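Local atomic coordinates of alcohol dehydrogenase (Thermus sp., PDB entry 4CPD), a protein that probably oxidises alcohols reversibly with NAD+ as hydride acceptor, as a zinc-containing member of the medium-chain dehydrogenase family. Residues A28-H33 with D79-P84; L252-V257 with G261-V266; P275-S280 with K284-R289. All coordinates share one frame; numbering follows the deposited sequence.

Contact 1: A28-H33 with D79-P84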
loop_
_atom_site.group_PDB
_atom_site.type_symbol
_atom_site.label_atom_id
_atom_site.label_comp_id
_atom_site.label_asym_id
_atom_site.label_seq_id
_atom_site.Cartn_x
_atom_site.Cartn_y
_atom_site.Cartn_z
ATOM N N ALA A 28 4.956 -29.527 19.552
ATOM C CA ALA A 28 4.279 -29.605 20.822
ATOM C C ALA A 28 2.866 -30.116 20.588
ATOM O O ALA A 28 2.271 -29.945 19.519
ATOM C CB ALA A 28 4.239 -28.245 21.497
ATOM N N LEU A 29 2.358 -30.794 21.598
ATOM C CA LEU A 29 1.000 -31.250 21.592
ATOM C C LEU A 29 0.256 -30.392 22.567
ATOM O O LEU A 29 0.772 -30.080 23.637
ATOM C CB LEU A 29 0.922 -32.699 22.025
ATOM C CG LEU A 29 1.585 -33.762 21.143
ATOM C CD1 LEU A 29 1.084 -35.148 21.548
ATOM C CD2 LEU A 29 1.308 -33.531 19.662
ATOM N N VAL A 30 -0.957 -30.014 22.194
ATOM C CA VAL A 30 -1.759 -29.101 22.972
ATOM C C VAL A 30 -3.104 -29.728 23.271
ATOM O O VAL A 30 -3.818 -30.140 22.367
ATOM C CB VAL A 30 -1.972 -27.769 22.229
ATOM C CG1 VAL A 30 -2.969 -26.887 22.967
ATOM C CG2 VAL A 30 -0.650 -27.041 22.065
ATOM N N ARG A 31 -3.439 -29.775 24.557
ATOM C CA ARG A 31 -4.762 -30.159 24.996
ATOM C C ARG A 31 -5.705 -28.966 24.831
ATOM O O ARG A 31 -5.760 -28.044 25.657
ATOM C CB ARG A 31 -4.732 -30.673 26.445
ATOM C CG ARG A 31 -5.884 -31.622 26.805
ATOM C CD ARG A 31 -5.879 -31.940 28.299
ATOM N N VAL A 32 -6.453 -28.984 23.742
ATOM C CA VAL A 32 -7.345 -27.876 23.450
ATOM C C VAL A 32 -8.464 -27.787 24.479
ATOM O O VAL A 32 -9.157 -28.761 24.757
ATOM C CB VAL A 32 -8.037 -28.000 22.085
ATOM C CG1 VAL A 32 -8.867 -26.743 21.813
ATOM C CG2 VAL A 32 -7.036 -28.231 20.957
ATOM N N HIS A 33 -8.670 -26.574 24.971
ATOM C CA HIS A 33 -9.730 -26.238 25.934
ATOM C C HIS A 33 -10.909 -25.557 25.213
ATOM O O HIS A 33 -12.056 -25.905 25.432
ATOM C CB HIS A 33 -9.079 -25.312 26.945
ATOM C CG HIS A 33 -9.911 -24.993 28.131
ATOM N ND1 HIS A 33 -10.505 -23.760 28.310
ATOM C CD2 HIS A 33 -10.200 -25.718 29.233
ATOM C CE1 HIS A 33 -11.137 -23.744 29.470
ATOM N NE2 HIS A 33 -10.974 -24.923 30.046
ATOM N N ASP A 79 1.545 -25.630 30.786
ATOM C CA ASP A 79 1.438 -24.271 30.290
ATOM C C ASP A 79 0.239 -23.981 29.398
ATOM O O ASP A 79 -0.028 -24.697 28.440
ATOM C CB ASP A 79 2.727 -23.893 29.550
ATOM C CG ASP A 79 3.931 -23.753 30.476
ATOM O OD1 ASP A 79 3.775 -23.834 31.719
ATOM O OD2 ASP A 79 5.041 -23.538 29.937
ATOM N N TRP A 80 -0.466 -22.907 29.747
ATOM C CA TRP A 80 -1.543 -22.371 28.942
ATOM C C TRP A 80 -0.953 -21.634 27.752
ATOM O O TRP A 80 -0.068 -20.791 27.907
ATOM C CB TRP A 80 -2.419 -21.416 29.758
ATOM C CG TRP A 80 -3.392 -22.141 30.615
ATOM C CD1 TRP A 80 -3.201 -22.534 31.899
ATOM C CD2 TRP A 80 -4.699 -22.594 30.248
ATOM N NE1 TRP A 80 -4.302 -23.207 32.354
ATOM C CE2 TRP A 80 -5.239 -23.259 31.360
ATOM C CE3 TRP A 80 -5.459 -22.507 29.098
ATOM C CZ2 TRP A 80 -6.511 -23.827 31.354
ATOM C CZ3 TRP A 80 -6.725 -23.065 29.100
ATOM C CH2 TRP A 80 -7.233 -23.721 30.221
ATOM N N VAL A 81 -1.449 -21.953 26.564
ATOM C CA VAL A 81 -0.914 -21.366 25.351
ATOM C C VAL A 81 -1.989 -21.025 24.328
ATOM O O VAL A 81 -3.117 -21.545 24.345
ATOM C CB VAL A 81 0.106 -22.278 24.649
ATOM C CG1 VAL A 81 1.338 -22.479 25.519
ATOM C CG2 VAL A 81 -0.545 -23.607 24.245
ATOM N N VAL A 82 -1.596 -20.122 23.443
ATOM C CA VAL A 82 -2.351 -19.792 22.287
ATOM C C VAL A 82 -1.357 -19.654 21.096
ATOM O O VAL A 82 -0.132 -19.530 21.274
ATOM C CB VAL A 82 -3.140 -18.533 22.553
ATOM C CG1 VAL A 82 -2.237 -17.323 22.459
ATOM C CG2 VAL A 82 -4.276 -18.394 21.549
ATOM N N GLY A 83 -1.857 -19.731 19.876
ATOM C CA GLY A 83 -0.962 -19.670 18.716
ATOM C C GLY A 83 -1.676 -19.102 17.523
ATOM O O GLY A 83 -2.899 -19.166 17.457
ATOM N N PRO A 84 -0.923 -18.527 16.587
ATOM C CA PRO A 84 -1.470 -18.095 15.304
ATOM C C PRO A 84 -2.159 -19.222 14.537
ATOM O O PRO A 84 -1.744 -20.364 14.604
ATOM C CB PRO A 84 -0.238 -17.668 14.527
ATOM C CG PRO A 84 0.723 -17.259 15.575
ATOM C CD PRO A 84 0.517 -18.247 16.676
#
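Val30 meets Val81 methyl to methyl, CG2 on CG2 at 4.1 Å, at the one point where strand 28-32 and strand 80-82 come near each other. Their CA atoms lie 8.1 Å apart, too far for the backbones to bond directly, and strand 60-68 pairs with both strands instead. Each valine directs its CB toward the other segment. In Val30, CG1 lies anti to the backbone N (chi1 172°), which leaves CG2 as the branch that touches. A beta-branched apolar residue suits both places, since it favours extended backbone and leaves no polar group to satisfy in the buried interior. Val65 adds to the packing on Val81, and Val128 of strand 125-128 to that on Val30.

At His33 the chain turns a corner and the contact becomes aromatic. The CG of His33 is anti to the backbone N (chi1 -172°), a rotation that brings the imidazole over the end of the indole. Trp80 enters edge first: its CH2 stands 3.6 Å above the imidazole plane, over the ring centre, while Trp80 CZ3 lies 3.9 Å from His33 CB. With the planes at 83° and the ring centroids 4.9 Å apart, this is a T-shaped stack. The C-H edge of the benzo ring meets the pi face of the imidazole, an attraction that suits two partly exposed residues near the surface. Side chains of two strands that both flank strand 60-68 thus meet within the curled mixed sheet of the GroES-like domain, the catalytic domain of medium-chain dehydrogenases.

Contact 2: L252-V257 with G261-V266. With NAD (nicotinamide-adenine-dinucleotide), chain G.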
loop_
_atom_site.group_PDB
_atom_site.type_symbol
_atom_site.label_atom_id
_atom_site.label_comp_id
_atom_site.label_asym_id
_atom_site.label_seq_id
_atom_site.Cartn_x
_atom_site.Cartn_y
_atom_site.Cartn_z
ATOM N N LEU A 252 -15.928 0.146 -2.994
ATOM C CA LEU A 252 -16.513 0.991 -1.984
ATOM C C LEU A 252 -15.440 1.612 -1.100
ATOM O O LEU A 252 -15.434 2.821 -0.885
ATOM C CB LEU A 252 -17.483 0.177 -1.141
ATOM C CG LEU A 252 -18.579 1.001 -0.485
ATOM C CD1 LEU A 252 -19.550 1.570 -1.525
ATOM C CD2 LEU A 252 -19.303 0.122 0.518
ATOM N N ALA A 253 -14.525 0.784 -0.615
ATOM C CA ALA A 253 -13.452 1.258 0.232
ATOM C C ALA A 253 -12.635 2.332 -0.463
ATOM O O ALA A 253 -12.292 3.362 0.158
ATOM C CB ALA A 253 -12.555 0.104 0.670
ATOM N N LEU A 254 -12.345 2.090 -1.743
ATOM C CA LEU A 254 -11.516 2.998 -2.543
ATOM C C LEU A 254 -12.214 4.311 -2.919
ATOM O O LEU A 254 -11.579 5.356 -3.027
ATOM C CB LEU A 254 -10.989 2.277 -3.780
ATOM C CG LEU A 254 -9.921 1.242 -3.412
ATOM C CD1 LEU A 254 -9.702 0.272 -4.542
ATOM C CD2 LEU A 254 -8.588 1.883 -3.041
ATOM N N GLU A 255 -13.523 4.261 -3.098
ATOM C CA GLU A 255 -14.285 5.469 -3.316
ATOM C C GLU A 255 -14.398 6.274 -2.010
ATOM O O GLU A 255 -14.212 7.489 -1.966
ATOM C CB GLU A 255 -15.665 5.089 -3.825
ATOM C CG GLU A 255 -16.372 6.241 -4.523
ATOM C CD GLU A 255 -17.716 5.845 -5.112
ATOM O OE1 GLU A 255 -18.087 4.647 -5.054
ATOM O OE2 GLU A 255 -18.392 6.747 -5.653
ATOM N N MET A 256 -14.716 5.565 -0.942
ATOM C CA MET A 256 -14.977 6.157 0.354
ATOM C C MET A 256 -13.764 6.912 0.959
ATOM O O MET A 256 -13.904 8.025 1.476
ATOM C CB MET A 256 -15.410 4.995 1.236
ATOM C CG MET A 256 -15.791 5.282 2.667
ATOM S SD MET A 256 -16.259 3.708 3.432
ATOM C CE MET A 256 -17.677 3.204 2.470
ATOM N N VAL A 257 -12.580 6.300 0.892
ATOM C CA VAL A 257 -11.406 6.807 1.603
ATOM C C VAL A 257 -11.072 8.187 1.068
ATOM O O VAL A 257 -11.270 8.443 -0.111
ATOM C CB VAL A 257 -10.185 5.852 1.453
ATOM C CG1 VAL A 257 -9.671 5.841 0.021
ATOM C CG2 VAL A 257 -9.059 6.211 2.421
ATOM N N GLY A 261 -5.397 8.959 1.586
ATOM C CA GLY A 261 -5.677 8.011 2.641
ATOM C C GLY A 261 -5.166 6.599 2.341
ATOM O O GLY A 261 -4.428 6.355 1.378
ATOM N N ARG A 262 -5.592 5.659 3.172
ATOM C CA ARG A 262 -5.058 4.303 3.148
ATOM C C ARG A 262 -6.177 3.320 3.244
ATOM O O ARG A 262 -7.091 3.518 4.030
ATOM C CB ARG A 262 -4.126 4.081 4.332
ATOM C CG ARG A 262 -2.856 4.903 4.271
ATOM C CD ARG A 262 -2.403 5.293 5.651
ATOM N NE ARG A 262 -2.893 6.619 6.046
ATOM C CZ ARG A 262 -3.528 6.945 7.182
ATOM N NH1 ARG A 262 -3.836 6.065 8.143
ATOM N NH2 ARG A 262 -3.845 8.213 7.360
ATOM N N VAL A 263 -6.114 2.275 2.428
ATOM C CA VAL A 263 -7.079 1.211 2.490
ATOM C C VAL A 263 -6.366 -0.079 2.821
ATOM O O VAL A 263 -5.352 -0.428 2.222
ATOM C CB VAL A 263 -7.806 1.067 1.177
ATOM C CG1 VAL A 263 -8.704 -0.152 1.201
ATOM C CG2 VAL A 263 -8.615 2.317 0.906
ATOM N N SER A 264 -6.898 -0.780 3.803
ATOM C CA SER A 264 -6.296 -2.004 4.301
ATOM C C SER A 264 -7.338 -3.101 4.080
ATOM O O SER A 264 -8.303 -3.201 4.859
ATOM C CB SER A 264 -5.990 -1.823 5.784
ATOM O OG SER A 264 -4.904 -2.574 6.202
ATOM N N ALA A 265 -7.163 -3.909 3.025
ATOM C CA ALA A 265 -8.123 -4.982 2.684
ATOM C C ALA A 265 -7.773 -6.311 3.339
ATOM O O ALA A 265 -6.688 -6.843 3.160
ATOM C CB ALA A 265 -8.197 -5.181 1.194
ATOM N N VAL A 266 -8.717 -6.854 4.084
ATOM C CA VAL A 266 -8.443 -7.992 4.935
ATOM C C VAL A 266 -9.468 -9.129 4.693
ATOM O O VAL A 266 -9.232 -10.273 5.054
ATOM C CB VAL A 266 -8.395 -7.505 6.402
ATOM C CG1 VAL A 266 -9.618 -7.976 7.153
ATOM C CG2 VAL A 266 -7.150 -7.967 7.092
HETATM P PA NAD G . -18.497 -13.195 8.732
HETATM O O1A NAD G . -19.027 -13.824 10.022
HETATM O O2A NAD G . -18.959 -13.746 7.387
HETATM O O5B NAD G . -18.690 -11.588 8.688
HETATM C C5B NAD G . -18.954 -10.913 7.459
HETATM C C4B NAD G . -19.804 -9.673 7.719
HETATM O O4B NAD G . -19.808 -8.832 6.559
HETATM C C3B NAD G . -21.258 -10.051 8.026
HETATM O O3B NAD G . -21.812 -9.308 9.124
HETATM C C2B NAD G . -21.994 -9.686 6.769
HETATM O O2B NAD G . -23.356 -9.332 7.030
HETATM C C1B NAD G . -21.168 -8.515 6.275
HETATM N N9A NAD G . -21.377 -8.324 4.840
HETATM C C8A NAD G . -21.420 -9.311 3.922
HETATM N N7A NAD G . -21.642 -8.770 2.701
HETATM C C5A NAD G . -21.735 -7.427 2.841
HETATM C C6A NAD G . -21.947 -6.268 1.951
HETATM N N6A NAD G . -22.104 -6.487 0.635
HETATM N N1A NAD G . -21.984 -5.015 2.477
HETATM C C2A NAD G . -21.824 -4.806 3.798
HETATM N N3A NAD G . -21.626 -5.824 4.670
HETATM C C4A NAD G . -21.568 -7.129 4.262
HETATM O O3 NAD G . -16.879 -13.301 8.705
HETATM P PN NAD G . -15.804 -12.837 9.826
HETATM O O1N NAD G . -15.667 -14.034 10.746
HETATM O O2N NAD G . -16.079 -11.412 10.319
HETATM O O5D NAD G . -14.480 -12.692 8.908
HETATM C C5D NAD G . -14.344 -11.478 8.143
HETATM C C4D NAD G . -13.655 -11.631 6.789
HETATM O O4D NAD G . -12.238 -11.574 7.000
HETATM C C3D NAD G . -13.942 -12.954 6.076
HETATM O O3D NAD G . -13.929 -12.716 4.657
HETATM C C2D NAD G . -12.798 -13.861 6.536
HETATM O O2D NAD G . -12.513 -15.002 5.686
HETATM C C1D NAD G . -11.663 -12.836 6.594
HETATM N N1N NAD G . -10.536 -13.227 7.456
HETATM C C2N NAD G . -9.333 -12.942 6.949
HETATM C C3N NAD G . -8.160 -13.240 7.627
HETATM C C7N NAD G . -6.882 -12.846 6.945
HETATM O O7N NAD G . -5.839 -13.444 7.154
HETATM N N7N NAD G . -6.930 -11.790 6.110
HETATM C C4N NAD G . -8.240 -13.854 8.889
HETATM C C5N NAD G . -9.504 -14.149 9.413
HETATM C C6N NAD G . -10.652 -13.825 8.671
#
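In the beta-alpha-beta unit formed by strand 239-242, helix 247-256 and strand 262-265 of the Rossmann domain, Ala253, Leu254 and Val257 settle onto Val263 of the returning strand. Val263 is the hub. Its CG1, anti to the backbone N (chi1 174°), turns to Ala253 and reaches its CB at 3.9 Å; its CG2, beside the N, turns to the other two, 3.8 Å from Val257 CG1 and 4.0 Å from Leu254 CD2. The small Ala253 lets the helix come close to the strand here, Ala253 CA lying 6.8 Å from Val263 CA; Leu254 reaches in with its long side chain, crossing Val263 at about a right angle.

Val257, the first residue past the helix, uses both branches. While CG1 faces Val263, CG2 lies over the start of the strand, 3.8 Å from Gly261 CA and 3.6 Å from Arg262 N. Gly261, with no side chain, leaves room for that methyl. Arg262 points its CB away from the helix, and its NH1 bonds Gly164 O. Lys284 NZ donates hydrogen bonds to the carbonyl oxygens of Leu254, Glu255 and Val257 at the C-terminal end of the helix.

Beyond the strand, Val266 O receives a hydrogen bond from N7N of NAD, 3.0 Å long with an angle of 160° at the hydrogen. A backbone carbonyl thus recognises the carboxamide, and the bond probably helps set how the nicotinamide is turned. The helix-strand packing, by contrast, is essentially apolar: its stability should come from buried hydrocarbon, leaving polar recognition to the loop that follows the strand.

Contact 3: P275-S280 with K284-R289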
loop_
_atom_site.group_PDB
_atom_site.type_symbol
_atom_site.label_atom_id
_atom_site.label_comp_id
_atom_site.label_asym_id
_atom_site.label_seq_id
_atom_site.Cartn_x
_atom_site.Cartn_y
_atom_site.Cartn_z
ATOM N N PRO A 275 -11.687 -3.873 -10.383
ATOM C CA PRO A 275 -11.215 -2.646 -11.050
ATOM C C PRO A 275 -10.665 -1.581 -10.089
ATOM O O PRO A 275 -11.410 -1.001 -9.290
ATOM C CB PRO A 275 -12.476 -2.127 -11.754
ATOM C CG PRO A 275 -13.614 -2.609 -10.903
ATOM C CD PRO A 275 -13.159 -3.892 -10.238
ATOM N N PHE A 276 -9.363 -1.331 -10.171
ATOM C CA PHE A 276 -8.704 -0.340 -9.314
ATOM C C PHE A 276 -8.651 0.946 -10.092
ATOM O O PHE A 276 -8.202 0.916 -11.229
ATOM C CB PHE A 276 -7.284 -0.771 -8.977
ATOM C CG PHE A 276 -6.697 -0.039 -7.822
ATOM C CD1 PHE A 276 -6.262 1.257 -7.965
ATOM C CD2 PHE A 276 -6.572 -0.650 -6.591
ATOM C CE1 PHE A 276 -5.731 1.956 -6.896
ATOM C CE2 PHE A 276 -6.042 0.038 -5.508
ATOM C CZ PHE A 276 -5.616 1.341 -5.659
ATOM N N PRO A 277 -9.109 2.071 -9.497
ATOM C CA PRO A 277 -9.115 3.340 -10.204
ATOM C C PRO A 277 -7.719 3.777 -10.583
ATOM O O PRO A 277 -6.802 3.739 -9.750
ATOM C CB PRO A 277 -9.698 4.324 -9.189
ATOM C CG PRO A 277 -9.623 3.647 -7.872
ATOM C CD PRO A 277 -9.736 2.190 -8.170
ATOM N N LEU A 278 -7.573 4.202 -11.836
ATOM C CA LEU A 278 -6.287 4.579 -12.384
ATOM C C LEU A 278 -6.189 6.102 -12.463
ATOM O O LEU A 278 -5.504 6.721 -11.669
ATOM C CB LEU A 278 -6.070 3.901 -13.734
ATOM C CG LEU A 278 -4.611 3.638 -14.103
ATOM C CD1 LEU A 278 -4.532 2.680 -15.281
ATOM C CD2 LEU A 278 -3.858 4.929 -14.413
ATOM N N ALA A 279 -6.875 6.724 -13.406
ATOM C CA ALA A 279 -6.702 8.153 -13.615
ATOM C C ALA A 279 -7.096 8.860 -12.347
ATOM O O ALA A 279 -6.378 9.725 -11.860
ATOM C CB ALA A 279 -7.548 8.620 -14.777
ATOM N N SER A 280 -8.247 8.466 -11.811
ATOM C CA SER A 280 -8.738 9.046 -10.560
ATOM C C SER A 280 -7.830 8.631 -9.397
ATOM O O SER A 280 -7.604 9.403 -8.467
ATOM C CB SER A 280 -10.211 8.670 -10.313
ATOM O OG SER A 280 -10.353 7.304 -9.953
ATOM N N LYS A 284 -6.035 10.991 -6.628
ATOM C CA LYS A 284 -6.411 10.776 -5.242
ATOM C C LYS A 284 -5.250 10.409 -4.319
ATOM O O LYS A 284 -5.334 10.647 -3.138
ATOM C CB LYS A 284 -7.478 9.686 -5.187
ATOM C CG LYS A 284 -8.703 10.064 -4.390
ATOM C CD LYS A 284 -9.653 8.884 -4.236
ATOM C CE LYS A 284 -10.421 8.979 -2.927
ATOM N NZ LYS A 284 -11.462 7.926 -2.804
ATOM N N ASP A 285 -4.188 9.819 -4.865
ATOM C CA ASP A 285 -3.008 9.372 -4.107
ATOM C C ASP A 285 -3.348 8.278 -3.105
ATOM O O ASP A 285 -3.380 8.524 -1.910
ATOM C CB ASP A 285 -2.311 10.538 -3.397
ATOM C CG ASP A 285 -0.887 10.178 -2.959
ATOM O OD1 ASP A 285 -0.518 8.995 -3.076
ATOM O OD2 ASP A 285 -0.117 11.052 -2.505
ATOM N N LEU A 286 -3.587 7.068 -3.606
ATOM C CA LEU A 286 -4.096 5.981 -2.784
ATOM C C LEU A 286 -2.971 5.061 -2.369
ATOM O O LEU A 286 -2.084 4.784 -3.172
ATOM C CB LEU A 286 -5.152 5.184 -3.547
ATOM C CG LEU A 286 -6.451 5.942 -3.882
ATOM C CD1 LEU A 286 -7.228 5.227 -4.976
ATOM C CD2 LEU A 286 -7.320 6.139 -2.644
ATOM N N THR A 287 -3.002 4.617 -1.107
ATOM C CA THR A 287 -2.171 3.518 -0.622
ATOM C C THR A 287 -3.045 2.325 -0.267
ATOM O O THR A 287 -3.923 2.435 0.576
ATOM C CB THR A 287 -1.396 3.916 0.619
ATOM O OG1 THR A 287 -0.547 5.014 0.292
ATOM C CG2 THR A 287 -0.545 2.784 1.084
ATOM N N PHE A 288 -2.805 1.192 -0.916
ATOM C CA PHE A 288 -3.683 0.030 -0.811
ATOM C C PHE A 288 -2.871 -1.189 -0.401
ATOM O O PHE A 288 -1.785 -1.415 -0.918
ATOM C CB PHE A 288 -4.379 -0.233 -2.145
ATOM C CG PHE A 288 -5.264 -1.450 -2.148
ATOM C CD1 PHE A 288 -6.522 -1.405 -1.587
ATOM C CD2 PHE A 288 -4.861 -2.629 -2.751
ATOM C CE1 PHE A 288 -7.358 -2.527 -1.600
ATOM C CE2 PHE A 288 -5.686 -3.759 -2.764
ATOM C CZ PHE A 288 -6.939 -3.710 -2.195
ATOM N N ARG A 289 -3.396 -1.970 0.534
ATOM C CA ARG A 289 -2.758 -3.209 0.902
ATOM C C ARG A 289 -3.806 -4.316 1.052
ATOM O O ARG A 289 -4.881 -4.104 1.585
ATOM C CB ARG A 289 -1.900 -3.048 2.155
ATOM C CG ARG A 289 -1.088 -4.313 2.427
ATOM C CD ARG A 289 -0.086 -4.155 3.554
ATOM N NE ARG A 289 0.684 -5.377 3.768
ATOM C CZ ARG A 289 1.659 -5.516 4.666
ATOM N NH1 ARG A 289 2.018 -4.514 5.456
ATOM N NH2 ARG A 289 2.284 -6.669 4.778
#
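Phe276 and Phe288 form an edge-to-face aromatic pair, with planes at 76° and centroids 5.6 Å apart. The edge of Phe276 leads: its CE2 lies 3.8 Å from Phe288 CG, near the base of that side chain. In Phe276 the CG is anti to the backbone N (chi1 -163°), which extends the ring from its strand toward 286-289.

Aliphatic packing continues beside the rings. Leu286 CD1 touches both Phe276 and Pro277, side by side before it, 4.1 Å from Phe276 CE1 and 4.1 Å from Pro277 CG. Such broad apolar groups can bridge the 10.4 Å between the axes of strands 275-277 and 286-289, which run roughly antiparallel at 151°.

The polar part is a single backbone bond, Lys284 N to Ser280 O at 2.9 Å, an i to i+4 turn of the short helix joining the strands.

Leu254 of helix 247-256 packs against Phe276, Pro277, Leu286 and Phe288, and strand 286-290 pairs with strand 262-265 at the border of the parallel sheet. The sheet runs on into the second subunit, whose Phe288 and Phe276 also pair edge-to-face with Phe276 and Phe288, and whose Arg289 and Asp285 form salt bridges with Asp285 and Arg289.

In the fold
Contact 1 stands apart, in the GroES-like domain, its centre 36 and 42 Å from those of contacts 2 and 3, on the other side of the chain's centre. Contacts 2 and 3 are neighbours, 9 Å between centres, and meet on the same parallel sheet, where strands 262-265 and 286-290 lie side by side; Ala265 N and Arg289 O are 2.7 Å apart. Contact 2 is the buried one, mostly aliphatic side chains with the cofactor at its far end. Contacts 1 and 3 are partly buried, and both add an edge-to-face aromatic pair to aliphatic packing. Contact 3 differs in reaching the subunit interface, whereas no other chain touches contacts 1 and 2.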